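Local coordinates for protein LRA-12 (Uncultured bacterium, PDB 5AEB) that hydrolyses beta-lactam antibiotics, carbapenems among them, as a class B3 metallo-beta-lactamase with two zinc ions in its active site, at residues T35-C40 against A225-Q230; A184-I189 against E256-L261; Q84-H89 against P159-G164; R180-N185 against L218-W223. One frame throughout, in Å; residues are numbered along the deposited sequence.

Contact 1: residues T35-C40 against A225-Q230; sequences TYDLAC and ASHASQ. With ZN (zinc ion), chain C.
The imidazole of His227 meets Asp37 at its edge: ND1 donates to Asp37 OD2 at 2.8 Å, with the oxygen close to the ring plane but the nitrogen standing above the carboxylate plane, the two planes being 42° apart. At the far edge of the ring NE2 binds a zinc ion, while Leu38 CD2 approaches CE1 of His227 obliquely, 3.4 Å away. The second carboxylate oxygen is used as well, since Ser229 N reaches Asp37 OD1 at 3.0 Å, nearly along the C-O axis. Turning CG of Asp37 anti to its own N (chi1 -162°) puts both oxygens before the 225-230 loop. Held in this way, Asp37 is a second-shell residue that fixes the rotation of a zinc ligand and probably makes it a stronger donor to the metal. Backbone bonds run beside it, Ala228 N to Asp37 O at 2.9 Å and Ala39 N to Ser226 O at 3.0 Å, forming a single bridge between Leu38 and His227. Asp88 and His89, on helix 87-90, bind the same zinc. The loop between strands 30-32 and 41-45 thus braces the one joining strand 222-225 to helix 233-236, and Ala228 packs against Tyr32 and His234.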
loop_
_atom_site.group_PDB
_atom_site.type_symbol
_atom_site.label_atom_id
_atom_site.label_comp_id
_atom_site.label_asym_id
_atom_site.label_seq_id
_atom_site.Cartn_x
_atom_site.Cartn_y
_atom_site.Cartn_z
ATOM N N THR A 35 10.788 1.468 3.687
ATOM C CA THR A 35 12.011 2.172 3.382
ATOM C C THR A 35 11.766 3.663 3.503
ATOM O O THR A 35 10.719 4.098 3.968
ATOM C CB THR A 35 12.574 1.822 1.982
ATOM O OG1 THR A 35 11.737 2.357 0.942
ATOM C CG2 THR A 35 12.750 0.329 1.838
ATOM N N TYR A 36 12.748 4.448 3.103
ATOM C CA TYR A 36 12.635 5.873 3.224
ATOM C C TYR A 36 11.433 6.386 2.399
ATOM O O TYR A 36 10.748 7.297 2.863
ATOM C CB TYR A 36 13.949 6.573 2.856
ATOM C CG TYR A 36 13.916 8.054 3.149
ATOM C CD1 TYR A 36 13.418 8.942 2.198
ATOM C CD2 TYR A 36 14.378 8.573 4.375
ATOM C CE1 TYR A 36 13.360 10.299 2.439
ATOM C CE2 TYR A 36 14.332 9.946 4.626
ATOM C CZ TYR A 36 13.814 10.801 3.653
ATOM O OH TYR A 36 13.724 12.160 3.839
ATOM N N ASP A 37 11.174 5.791 1.229
ATOM C CA ASP A 37 9.982 6.111 0.396
ATOM C C ASP A 37 8.958 4.978 0.128
ATOM O O ASP A 37 7.801 5.263 -0.135
ATOM C CB ASP A 37 10.361 6.765 -0.941
ATOM C CG ASP A 37 9.171 7.493 -1.603
ATOM O OD1 ASP A 37 8.547 8.390 -0.983
ATOM O OD2 ASP A 37 8.848 7.174 -2.754
ATOM N N LEU A 38 9.360 3.706 0.178
ATOM C CA LEU A 38 8.379 2.621 -0.033
ATOM C C LEU A 38 7.723 2.230 1.281
ATOM O O LEU A 38 8.347 1.662 2.165
ATOM C CB LEU A 38 8.980 1.428 -0.785
ATOM C CG LEU A 38 9.730 1.855 -2.055
ATOM C CD1 LEU A 38 10.282 0.653 -2.813
ATOM C CD2 LEU A 38 8.792 2.660 -2.955
ATOM N N ALA A 39 6.450 2.569 1.406
ATOM C CA ALA A 39 5.753 2.490 2.691
ATOM C C ALA A 39 5.232 1.094 2.907
ATOM O O ALA A 39 4.514 0.533 2.062
ATOM C CB ALA A 39 4.622 3.496 2.742
ATOM N N CYS A 40 5.637 0.517 4.031
ATOM C CA CYS A 40 5.167 -0.790 4.471
ATOM C C CYS A 40 4.695 -0.620 5.897
ATOM O O CYS A 40 5.286 0.157 6.680
ATOM C CB CYS A 40 6.302 -1.802 4.433
ATOM S SG CYS A 40 7.079 -1.849 2.811
ATOM N N ALA A 225 -0.078 6.565 2.975
ATOM C CA ALA A 225 -0.125 6.211 1.557
ATOM C C ALA A 225 0.934 5.172 1.194
ATOM O O ALA A 225 1.697 4.737 2.057
ATOM C CB ALA A 225 -0.032 7.468 0.683
ATOM N N SER A 226 0.953 4.749 -0.066
ATOM C CA SER A 226 1.888 3.741 -0.524
ATOM C C SER A 226 3.343 4.256 -0.615
ATOM O O SER A 226 4.279 3.484 -0.493
ATOM C CB SER A 226 1.427 3.187 -1.867
ATOM O OG SER A 226 0.280 2.330 -1.661
ATOM N N HIS A 227 3.510 5.556 -0.821
ATOM C CA HIS A 227 4.845 6.187 -0.807
ATOM C C HIS A 227 4.898 7.209 0.298
ATOM O O HIS A 227 3.949 7.977 0.463
ATOM C CB HIS A 227 5.158 6.850 -2.160
ATOM C CG HIS A 227 5.441 5.862 -3.271
ATOM N ND1 HIS A 227 6.695 5.562 -3.682
ATOM C CD2 HIS A 227 4.579 5.121 -4.071
ATOM C CE1 HIS A 227 6.626 4.609 -4.656
ATOM N NE2 HIS A 227 5.335 4.363 -4.907
ATOM N N ALA A 228 6.017 7.273 1.034
ATOM C CA ALA A 228 6.135 8.220 2.134
ATOM C C ALA A 228 5.896 9.646 1.630
ATOM O O ALA A 228 5.189 10.427 2.270
ATOM C CB ALA A 228 7.473 8.102 2.835
ATOM N N SER A 229 6.439 9.961 0.460
ATOM C CA SER A 229 6.348 11.304 -0.054
ATOM C C SER A 229 4.889 11.695 -0.284
ATOM O O SER A 229 4.557 12.859 -0.124
ATOM C CB SER A 229 7.186 11.485 -1.326
ATOM O OG SER A 229 6.733 10.606 -2.347
ATOM N N GLN A 230 4.018 10.726 -0.623
ATOM C CA GLN A 230 2.628 11.079 -0.951
ATOM C C GLN A 230 1.798 11.591 0.217
ATOM O O GLN A 230 0.837 12.287 -0.001
ATOM C CB GLN A 230 1.890 9.953 -1.666
ATOM C CG GLN A 230 2.554 9.526 -2.955
ATOM C CD GLN A 230 2.015 8.194 -3.473
ATOM O OE1 GLN A 230 1.702 7.243 -2.693
ATOM N NE2 GLN A 230 1.900 8.105 -4.772
HETATM ZN ZN ZN C . 4.476 2.908 -6.032
HETATM O O HOH W 1 3.089 4.070 -6.563
HETATM O O HOH W 2 3.820 2.244 -7.718
#

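Contact 2: residues A184-I189 against E256-L261; sequences ANMPTI and ESLDKL
Leu261 and Pro187 cross at about a right angle, the leucine driving its CD1 methyl against CD of the proline ring, 3.5 Å away and tighter than ordinary van der Waals contact. Its other methyl, CD2, turns to Thr188, whose side chain runs alongside and points the same way, bringing CG2 of Thr188 to 3.5 Å from CD2 of Leu261. One leucine fork therefore straddles two successive residues of the loop. Leu258, a turn earlier on the helix, also lies across the proline at roughly a right angle, its CD2 being 3.8 Å from Pro187 CD. Met186 crosses the same leucine in similar fashion; bends at chi2 (-48°) and chi3 (-79°) fold its chain so that CE touches Leu258 CD2 and comes within 3.3 Å of Ser257 OG. No direct hydrogen bond joins the segments, but a water donates to both Pro187 O (2.8 Å) and Leu261 O (2.7 Å), linking the backbones beside this apolar patch. Pro187 centres an inverse gamma turn in the loop that follows strand 178-184. Helix 251-267 covers one flank of that loop; Leu212 and Met215 of helix 204-216 also pack on Pro187, and Met186 reaches back to Trp223 and Ala225 of strand 222-225.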
loop_
_atom_site.group_PDB
_atom_site.type_symbol
_atom_site.label_atom_id
_atom_site.label_comp_id
_atom_site.label_asym_id
_atom_site.label_seq_id
_atom_site.Cartn_x
_atom_site.Cartn_y
_atom_site.Cartn_z
ATOM N N ALA A 184 -4.139 4.613 2.272
ATOM C CA ALA A 184 -4.719 4.945 0.966
ATOM C C ALA A 184 -3.777 4.612 -0.151
ATOM O O ALA A 184 -2.543 4.855 -0.065
ATOM C CB ALA A 184 -5.096 6.425 0.882
ATOM N N ASN A 185 -4.342 4.065 -1.224
ATOM C CA ASN A 185 -3.588 4.069 -2.451
ATOM C C ASN A 185 -3.994 5.280 -3.297
ATOM O O ASN A 185 -5.074 5.292 -3.875
ATOM C CB ASN A 185 -3.736 2.783 -3.231
ATOM C CG ASN A 185 -2.635 2.648 -4.248
ATOM O OD1 ASN A 185 -2.838 2.947 -5.441
ATOM N ND2 ASN A 185 -1.426 2.351 -3.763
ATOM N N MET A 186 -3.139 6.295 -3.366
ATOM C CA MET A 186 -3.478 7.546 -4.108
ATOM C C MET A 186 -3.627 7.234 -5.621
ATOM O O MET A 186 -2.812 6.494 -6.177
ATOM C CB MET A 186 -2.425 8.646 -3.862
ATOM C CG MET A 186 -2.171 8.940 -2.369
ATOM S SD MET A 186 -3.707 9.146 -1.452
ATOM C CE MET A 186 -4.155 10.827 -1.892
ATOM N N PRO A 187 -4.664 7.789 -6.282
ATOM C CA PRO A 187 -4.906 7.505 -7.708
ATOM C C PRO A 187 -3.984 8.297 -8.628
ATOM O O PRO A 187 -4.424 9.176 -9.352
ATOM C CB PRO A 187 -6.365 7.929 -7.901
ATOM C CG PRO A 187 -6.530 9.047 -6.909
ATOM C CD PRO A 187 -5.726 8.647 -5.709
ATOM N N THR A 188 -2.702 7.993 -8.578
ATOM C CA THR A 188 -1.772 8.591 -9.476
ATOM C C THR A 188 -1.915 7.862 -10.816
ATOM O O THR A 188 -2.401 6.724 -10.863
ATOM C CB THR A 188 -0.347 8.486 -8.913
ATOM O OG1 THR A 188 -0.023 7.105 -8.684
ATOM C CG2 THR A 188 -0.229 9.286 -7.563
ATOM N N ILE A 189 -1.530 8.542 -11.885
ATOM C CA ILE A 189 -1.576 7.991 -13.228
ATOM C C ILE A 189 -0.174 7.614 -13.676
ATOM O O ILE A 189 0.787 8.411 -13.591
ATOM C CB ILE A 189 -2.218 8.976 -14.224
ATOM C CG1 ILE A 189 -3.670 9.253 -13.808
ATOM C CG2 ILE A 189 -2.098 8.469 -15.667
ATOM C CD1 ILE A 189 -4.276 10.426 -14.534
ATOM N N GLU A 256 -5.664 18.262 -0.788
ATOM C CA GLU A 256 -4.764 18.922 -1.756
ATOM C C GLU A 256 -4.254 17.878 -2.758
ATOM O O GLU A 256 -4.197 18.124 -3.966
ATOM C CB GLU A 256 -3.548 19.591 -1.083
ATOM C CG GLU A 256 -3.753 21.020 -0.612
ATOM C CD GLU A 256 -2.654 21.519 0.341
ATOM O OE1 GLU A 256 -1.617 20.834 0.513
ATOM O OE2 GLU A 256 -2.833 22.594 0.950
ATOM N N SER A 257 -3.907 16.705 -2.238
ATOM C CA SER A 257 -3.377 15.650 -3.047
ATOM C C SER A 257 -4.443 15.137 -4.046
ATOM O O SER A 257 -4.145 14.935 -5.233
ATOM C CB SER A 257 -2.844 14.545 -2.140
ATOM O OG SER A 257 -2.430 13.452 -2.893
ATOM N N LEU A 258 -5.684 14.966 -3.594
ATOM C CA LEU A 258 -6.711 14.475 -4.504
ATOM C C LEU A 258 -7.100 15.517 -5.575
ATOM O O LEU A 258 -7.469 15.154 -6.699
ATOM C CB LEU A 258 -7.948 13.983 -3.754
ATOM C CG LEU A 258 -7.821 12.692 -2.939
ATOM C CD1 LEU A 258 -9.128 12.432 -2.217
ATOM C CD2 LEU A 258 -7.416 11.485 -3.784
ATOM N N ASP A 259 -7.058 16.799 -5.197
ATOM C CA ASP A 259 -7.250 17.905 -6.118
ATOM C C ASP A 259 -6.247 17.792 -7.268
ATOM O O ASP A 259 -6.647 17.737 -8.425
ATOM C CB ASP A 259 -7.035 19.222 -5.369
ATOM C CG ASP A 259 -7.727 20.382 -6.018
ATOM O OD1 ASP A 259 -8.313 20.233 -7.112
ATOM O OD2 ASP A 259 -7.696 21.472 -5.419
ATOM N N LYS A 260 -4.954 17.744 -6.930
ATOM C CA LYS A 260 -3.873 17.546 -7.902
ATOM C C LYS A 260 -4.094 16.305 -8.773
ATOM O O LYS A 260 -3.960 16.356 -9.989
ATOM C CB LYS A 260 -2.548 17.435 -7.190
ATOM C CG LYS A 260 -1.962 18.795 -6.840
ATOM C CD LYS A 260 -1.224 18.796 -5.504
ATOM C CE LYS A 260 0.068 17.973 -5.556
ATOM N NZ LYS A 260 0.425 17.357 -4.244
ATOM N N LEU A 261 -4.492 15.201 -8.156
ATOM C CA LEU A 261 -4.676 13.993 -8.915
ATOM C C LEU A 261 -5.929 14.076 -9.811
ATOM O O LEU A 261 -5.979 13.458 -10.873
ATOM C CB LEU A 261 -4.686 12.774 -7.993
ATOM C CG LEU A 261 -3.420 12.534 -7.153
ATOM C CD1 LEU A 261 -3.715 11.430 -6.171
ATOM C CD2 LEU A 261 -2.176 12.207 -7.983
HETATM O O HOH W 3 -4.256 11.339 -11.051
#

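Contact 3: residues Q84-H89 against P159-G164; sequences QAHYDH and PGHTKG. With ZN (zinc ion), chain D; ZN (zinc ion), chain C.
Gln84 and Thr162 mark the nearest approach of the two backbones, their CA atoms 6.3 Å apart, and no hydrogen bond passes directly between the segments. Residues 84-86 turn through an inverse gamma turn centred on Ala85 before a weakly bonded helix at 87-89; in the opposing loop Gly160 N binds Thr162 O, and the positive phi of Gly160 (139°) suits a residue without a side chain. What joins the segments is chiefly metal. Gln84 OE1, His86 ND1 and His161 NE2 converge on one zinc, the histidine nitrogens lying 1.9 Å and 1.8 Å from it respectively. The two imidazoles meet obliquely, with planes 66° apart, while the amide of Gln84 is turned 63° from the His161 ring. Thr162 supplies a CH-pi contact: CG2 sits over one face of the His86 ring, 3.7 Å from its centroid, and OG1 is bonded instead to Asp110. A water bridges this zinc to the second one, 1.9 Å from each metal. Asp88 OD2 and His89 NE2 hold that second zinc together with His227, and Gln84 NE2 donates to its other water at 3.2 Å. This is the di-zinc centre of a class B3 metallo-beta-lactamase, with glutamine in the place of the first histidine of the family's HxHxDH motif.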
loop_
_atom_site.group_PDB
_atom_site.type_symbol
_atom_site.label_atom_id
_atom_site.label_comp_id
_atom_site.label_asym_id
_atom_site.label_seq_id
_atom_site.Cartn_x
_atom_site.Cartn_y
_atom_site.Cartn_z
ATOM N N GLN A 84 -1.636 -2.407 -4.085
ATOM C CA GLN A 84 -1.187 -2.070 -5.416
ATOM C C GLN A 84 -0.270 -3.158 -5.959
ATOM O O GLN A 84 0.815 -3.350 -5.401
ATOM C CB GLN A 84 -0.266 -0.816 -5.240
ATOM C CG GLN A 84 -0.457 0.232 -6.234
ATOM C CD GLN A 84 0.710 1.163 -6.281
ATOM O OE1 GLN A 84 1.630 0.963 -7.114
ATOM N NE2 GLN A 84 0.684 2.230 -5.413
ATOM N N ALA A 85 -0.591 -3.756 -7.107
ATOM C CA ALA A 85 0.317 -4.784 -7.637
ATOM C C ALA A 85 1.405 -4.237 -8.576
ATOM O O ALA A 85 1.380 -4.467 -9.791
ATOM C CB ALA A 85 -0.462 -5.914 -8.300
ATOM N N HIS A 86 2.338 -3.476 -8.010
ATOM C CA HIS A 86 3.498 -2.996 -8.735
ATOM C C HIS A 86 4.704 -3.446 -7.993
ATOM O O HIS A 86 4.655 -3.595 -6.784
ATOM C CB HIS A 86 3.535 -1.470 -8.828
ATOM C CG HIS A 86 2.701 -0.891 -9.946
ATOM N ND1 HIS A 86 2.283 0.399 -9.945
ATOM C CD2 HIS A 86 2.203 -1.467 -11.114
ATOM C CE1 HIS A 86 1.543 0.617 -11.055
ATOM N NE2 HIS A 86 1.519 -0.520 -11.778
ATOM N N TYR A 87 5.811 -3.586 -8.721
ATOM C CA TYR A 87 7.051 -4.143 -8.172
ATOM C C TYR A 87 7.622 -3.357 -7.004
ATOM O O TYR A 87 8.322 -3.938 -6.179
ATOM C CB TYR A 87 8.127 -4.304 -9.262
ATOM C CG TYR A 87 8.768 -3.006 -9.708
ATOM C CD1 TYR A 87 8.173 -2.211 -10.692
ATOM C CD2 TYR A 87 9.954 -2.552 -9.121
ATOM C CE1 TYR A 87 8.752 -1.010 -11.099
ATOM C CE2 TYR A 87 10.545 -1.357 -9.519
ATOM C CZ TYR A 87 9.952 -0.589 -10.506
ATOM O OH TYR A 87 10.548 0.616 -10.896
ATOM N N ASP A 88 7.343 -2.055 -6.948
ATOM C CA ASP A 88 7.795 -1.214 -5.827
ATOM C C ASP A 88 7.010 -1.473 -4.506
ATOM O O ASP A 88 7.429 -1.026 -3.447
ATOM C CB ASP A 88 7.872 0.320 -6.188
ATOM C CG ASP A 88 6.556 0.903 -6.708
ATOM O OD1 ASP A 88 5.843 0.185 -7.494
ATOM O OD2 ASP A 88 6.223 2.081 -6.338
ATOM N N HIS A 89 5.914 -2.234 -4.583
ATOM C CA HIS A 89 5.143 -2.613 -3.391
ATOM C C HIS A 89 4.950 -4.085 -3.198
ATOM O O HIS A 89 4.368 -4.496 -2.179
ATOM C CB HIS A 89 3.803 -1.895 -3.385
ATOM C CG HIS A 89 3.923 -0.434 -3.742
ATOM N ND1 HIS A 89 4.303 0.484 -2.856
ATOM C CD2 HIS A 89 3.758 0.228 -4.959
ATOM C CE1 HIS A 89 4.350 1.694 -3.461
ATOM N NE2 HIS A 89 4.029 1.528 -4.754
ATOM N N PRO A 159 -9.693 1.284 -7.986
ATOM C CA PRO A 159 -8.932 0.977 -9.192
ATOM C C PRO A 159 -8.432 2.180 -9.961
ATOM O O PRO A 159 -8.911 3.310 -9.773
ATOM C CB PRO A 159 -9.931 0.152 -10.042
ATOM C CG PRO A 159 -11.250 0.730 -9.659
ATOM C CD PRO A 159 -11.121 0.920 -8.162
ATOM N N GLY A 160 -7.462 1.925 -10.823
ATOM C CA GLY A 160 -7.024 2.918 -11.801
ATOM C C GLY A 160 -5.529 2.874 -11.871
ATOM O O GLY A 160 -4.982 2.551 -12.917
ATOM N N HIS A 161 -4.871 3.203 -10.752
ATOM C CA HIS A 161 -3.412 3.024 -10.634
ATOM C C HIS A 161 -3.059 1.618 -11.070
ATOM O O HIS A 161 -2.132 1.432 -11.884
ATOM C CB HIS A 161 -2.891 3.288 -9.233
ATOM C CG HIS A 161 -1.361 3.266 -9.130
ATOM N ND1 HIS A 161 -0.598 4.324 -9.443
ATOM C CD2 HIS A 161 -0.477 2.248 -8.752
ATOM C CE1 HIS A 161 0.697 4.018 -9.282
ATOM N NE2 HIS A 161 0.775 2.742 -8.844
ATOM N N THR A 162 -3.778 0.630 -10.520
ATOM C CA THR A 162 -3.768 -0.721 -11.043
ATOM C C THR A 162 -5.230 -1.137 -11.176
ATOM O O THR A 162 -6.137 -0.452 -10.668
ATOM C CB THR A 162 -2.920 -1.741 -10.212
ATOM O OG1 THR A 162 -3.486 -1.931 -8.901
ATOM C CG2 THR A 162 -1.514 -1.292 -10.081
ATOM N N LYS A 163 -5.477 -2.232 -11.883
ATOM C CA LYS A 163 -6.856 -2.709 -12.023
ATOM C C LYS A 163 -7.446 -3.110 -10.646
ATOM O O LYS A 163 -8.657 -3.105 -10.483
ATOM C CB LYS A 163 -6.932 -3.877 -13.001
ATOM C CG LYS A 163 -6.396 -3.550 -14.385
ATOM C CD LYS A 163 -6.656 -4.702 -15.350
ATOM C CE LYS A 163 -5.894 -4.480 -16.659
ATOM N NZ LYS A 163 -6.725 -4.912 -17.821
ATOM N N GLY A 164 -6.589 -3.487 -9.691
ATOM C CA GLY A 164 -7.045 -3.870 -8.361
ATOM C C GLY A 164 -6.458 -3.028 -7.235
ATOM O O GLY A 164 -6.408 -3.474 -6.093
HETATM ZN ZN ZN D . 2.238 1.777 -8.611
HETATM ZN ZN ZN C . 4.476 2.908 -6.032
HETATM O O HOH W 1 3.089 4.070 -6.563
HETATM O O HOH W 2 3.820 2.244 -7.718
#

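Contact 4: residues R180-N185 against L218-W223; sequences RILIAN and LSFDIW
A beta-alpha-beta unit, strand 178-184, helix 204-216 and strand 222-225, brings these segments together as parallel neighbours at one margin of the five-stranded sheet, with Ile181 opposite Ile222 and Leu182 opposite Trp223. Leu182 N donates to Ile222 O at 2.8 Å, almost straight, while Arg180 O accepts two bonds, from Ile222 N at 3.2 Å and from Asp221 N in the carbonyl plane. On one face of the sheet Ile181 and Ile222 lie side by side, CD1 of Ile181 resting 3.6 Å from CB of Ile222. The other face carries Leu182, which crosses Phe220 obliquely: its CB stands over the ring face, 4.2 Å from the centroid, and its CD2 touches Phe220 CE2. Phe220 gets there by placing CG between its own N and carbonyl carbon (chi1 48°), which swings the ring beneath the leucine. Leu218 CD1 meets Leu182 CD1 at a right-angled crossing, and Tyr254 of helix 251-267 packs edge-to-face with both Phe220 and Trp223. The Arg180 guanidinium is paired with Asp171 through NE, and a water that donates to Ser219 O also accepts a weak bond from NH1. Beside the first of these strands, Asp221 OD2, on the anti side of its carboxylate, takes the N-H of Arg180 at 2.8 Å and 169°.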
loop_
_atom_site.group_PDB
_atom_site.type_symbol
_atom_site.label_atom_id
_atom_site.label_comp_id
_atom_site.label_asym_id
_atom_site.label_seq_id
_atom_site.Cartn_x
_atom_site.Cartn_y
_atom_site.Cartn_z
ATOM N N ARG A 180 -9.446 6.309 13.412
ATOM C CA ARG A 180 -9.874 5.709 12.168
ATOM C C ARG A 180 -8.739 5.962 11.154
ATOM O O ARG A 180 -8.435 7.101 10.815
ATOM C CB ARG A 180 -11.216 6.340 11.775
ATOM C CG ARG A 180 -11.688 6.089 10.357
ATOM C CD ARG A 180 -12.169 4.675 10.116
ATOM N NE ARG A 180 -13.104 4.188 11.126
ATOM C CZ ARG A 180 -14.426 4.135 10.998
ATOM N NH1 ARG A 180 -15.011 4.573 9.897
ATOM N NH2 ARG A 180 -15.159 3.648 12.000
ATOM N N ILE A 181 -8.095 4.900 10.696
ATOM C CA ILE A 181 -6.936 5.021 9.822
ATOM C C ILE A 181 -7.303 4.615 8.385
ATOM O O ILE A 181 -7.909 3.573 8.193
ATOM C CB ILE A 181 -5.811 4.075 10.287
ATOM C CG1 ILE A 181 -5.490 4.273 11.794
ATOM C CG2 ILE A 181 -4.597 4.199 9.369
ATOM C CD1 ILE A 181 -4.505 5.388 12.067
ATOM N N LEU A 182 -6.947 5.453 7.405
ATOM C CA LEU A 182 -6.957 5.094 5.976
ATOM C C LEU A 182 -5.546 4.828 5.476
ATOM O O LEU A 182 -4.670 5.722 5.508
ATOM C CB LEU A 182 -7.533 6.231 5.138
ATOM C CG LEU A 182 -7.630 6.091 3.610
ATOM C CD1 LEU A 182 -8.513 4.929 3.192
ATOM C CD2 LEU A 182 -8.160 7.391 3.050
ATOM N N ILE A 183 -5.303 3.600 5.046
ATOM C CA ILE A 183 -4.069 3.316 4.324
ATOM C C ILE A 183 -4.479 3.471 2.879
ATOM O O ILE A 183 -5.146 2.597 2.339
ATOM C CB ILE A 183 -3.548 1.904 4.585
ATOM C CG1 ILE A 183 -3.237 1.721 6.090
ATOM C CG2 ILE A 183 -2.345 1.618 3.682
ATOM C CD1 ILE A 183 -2.849 0.305 6.458
ATOM N N ALA A 184 -4.139 4.613 2.272
ATOM C CA ALA A 184 -4.719 4.945 0.966
ATOM C C ALA A 184 -3.777 4.612 -0.151
ATOM O O ALA A 184 -2.543 4.855 -0.065
ATOM C CB ALA A 184 -5.096 6.425 0.882
ATOM N N ASN A 185 -4.342 4.065 -1.224
ATOM C CA ASN A 185 -3.588 4.069 -2.451
ATOM C C ASN A 185 -3.994 5.280 -3.297
ATOM O O ASN A 185 -5.074 5.292 -3.875
ATOM C CB ASN A 185 -3.736 2.783 -3.231
ATOM C CG ASN A 185 -2.635 2.648 -4.248
ATOM O OD1 ASN A 185 -2.838 2.947 -5.441
ATOM N ND2 ASN A 185 -1.426 2.351 -3.763
ATOM N N LEU A 218 -14.440 9.689 1.698
ATOM C CA LEU A 218 -14.020 8.887 2.837
ATOM C C LEU A 218 -13.799 9.795 4.070
ATOM O O LEU A 218 -13.399 10.954 3.915
ATOM C CB LEU A 218 -12.732 8.159 2.504
ATOM C CG LEU A 218 -12.883 6.985 1.518
ATOM C CD1 LEU A 218 -11.551 6.364 1.155
ATOM C CD2 LEU A 218 -13.831 5.944 2.103
ATOM N N SER A 219 -14.086 9.285 5.267
ATOM C CA SER A 219 -13.649 9.959 6.497
ATOM C C SER A 219 -12.801 9.072 7.422
ATOM O O SER A 219 -13.013 7.849 7.527
ATOM C CB SER A 219 -14.817 10.607 7.255
ATOM O OG SER A 219 -15.875 9.705 7.333
ATOM N N PHE A 220 -11.844 9.736 8.085
ATOM C CA PHE A 220 -10.802 9.098 8.880
ATOM C C PHE A 220 -10.083 10.217 9.677
ATOM O O PHE A 220 -10.214 11.437 9.359
ATOM C CB PHE A 220 -9.786 8.407 7.939
ATOM C CG PHE A 220 -9.337 9.300 6.811
ATOM C CD1 PHE A 220 -8.309 10.236 7.003
ATOM C CD2 PHE A 220 -9.972 9.240 5.563
ATOM C CE1 PHE A 220 -7.934 11.107 5.967
ATOM C CE2 PHE A 220 -9.585 10.095 4.540
ATOM C CZ PHE A 220 -8.579 11.037 4.733
ATOM N N ASP A 221 -9.310 9.796 10.667
ATOM C CA ASP A 221 -8.522 10.690 11.490
ATOM C C ASP A 221 -7.125 10.827 10.889
ATOM O O ASP A 221 -6.577 11.920 10.842
ATOM C CB ASP A 221 -8.448 10.115 12.903
ATOM C CG ASP A 221 -9.825 10.038 13.567
ATOM O OD1 ASP A 221 -10.522 11.101 13.564
ATOM O OD2 ASP A 221 -10.234 8.950 14.062
ATOM N N ILE A 222 -6.584 9.705 10.406
ATOM C CA ILE A 222 -5.222 9.597 9.886
ATOM C C ILE A 222 -5.215 8.883 8.527
ATOM O O ILE A 222 -5.919 7.876 8.329
ATOM C CB ILE A 222 -4.324 8.818 10.888
ATOM C CG1 ILE A 222 -4.196 9.627 12.205
ATOM C CG2 ILE A 222 -2.979 8.408 10.264
ATOM C CD1 ILE A 222 -3.512 8.851 13.310
ATOM N N TRP A 223 -4.477 9.448 7.577
ATOM C CA TRP A 223 -4.267 8.795 6.309
ATOM C C TRP A 223 -2.796 8.592 6.106
ATOM O O TRP A 223 -1.951 9.450 6.485
ATOM C CB TRP A 223 -4.869 9.570 5.149
ATOM C CG TRP A 223 -4.196 10.884 4.814
ATOM C CD1 TRP A 223 -4.269 12.072 5.530
ATOM C CD2 TRP A 223 -3.341 11.193 3.650
ATOM N NE1 TRP A 223 -3.533 13.045 4.928
ATOM C CE2 TRP A 223 -2.953 12.590 3.792
ATOM C CE3 TRP A 223 -2.878 10.471 2.547
ATOM C CZ2 TRP A 223 -2.124 13.234 2.867
ATOM C CZ3 TRP A 223 -2.060 11.126 1.616
ATOM C CH2 TRP A 223 -1.699 12.481 1.772
HETATM O O HOH W 4 -14.975 6.211 7.850
#

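Along the chain, contact 1 opens first and contact 3 is nested within it, as is contact 4; contact 2 starts from a segment that overlaps that of contact 4 at Ala184 and Asn185 but closes later, on helix 251-267, and so crosses contact 1. The centres of contacts 1 and 3 lie about 14 Å apart, yet both touch one zinc ion, completing its protein ligands from loops distant in sequence. Contact 4 belongs to the edge of the five-stranded sheet, its centre about 18 Å from that of contact 3, and its strand 178-184 runs into the loop of contact 2. There Thr188 lies beside His161 of contact 3. The example illustrates a general principle: sheet and helix packing hold the loops that together assemble a metal site.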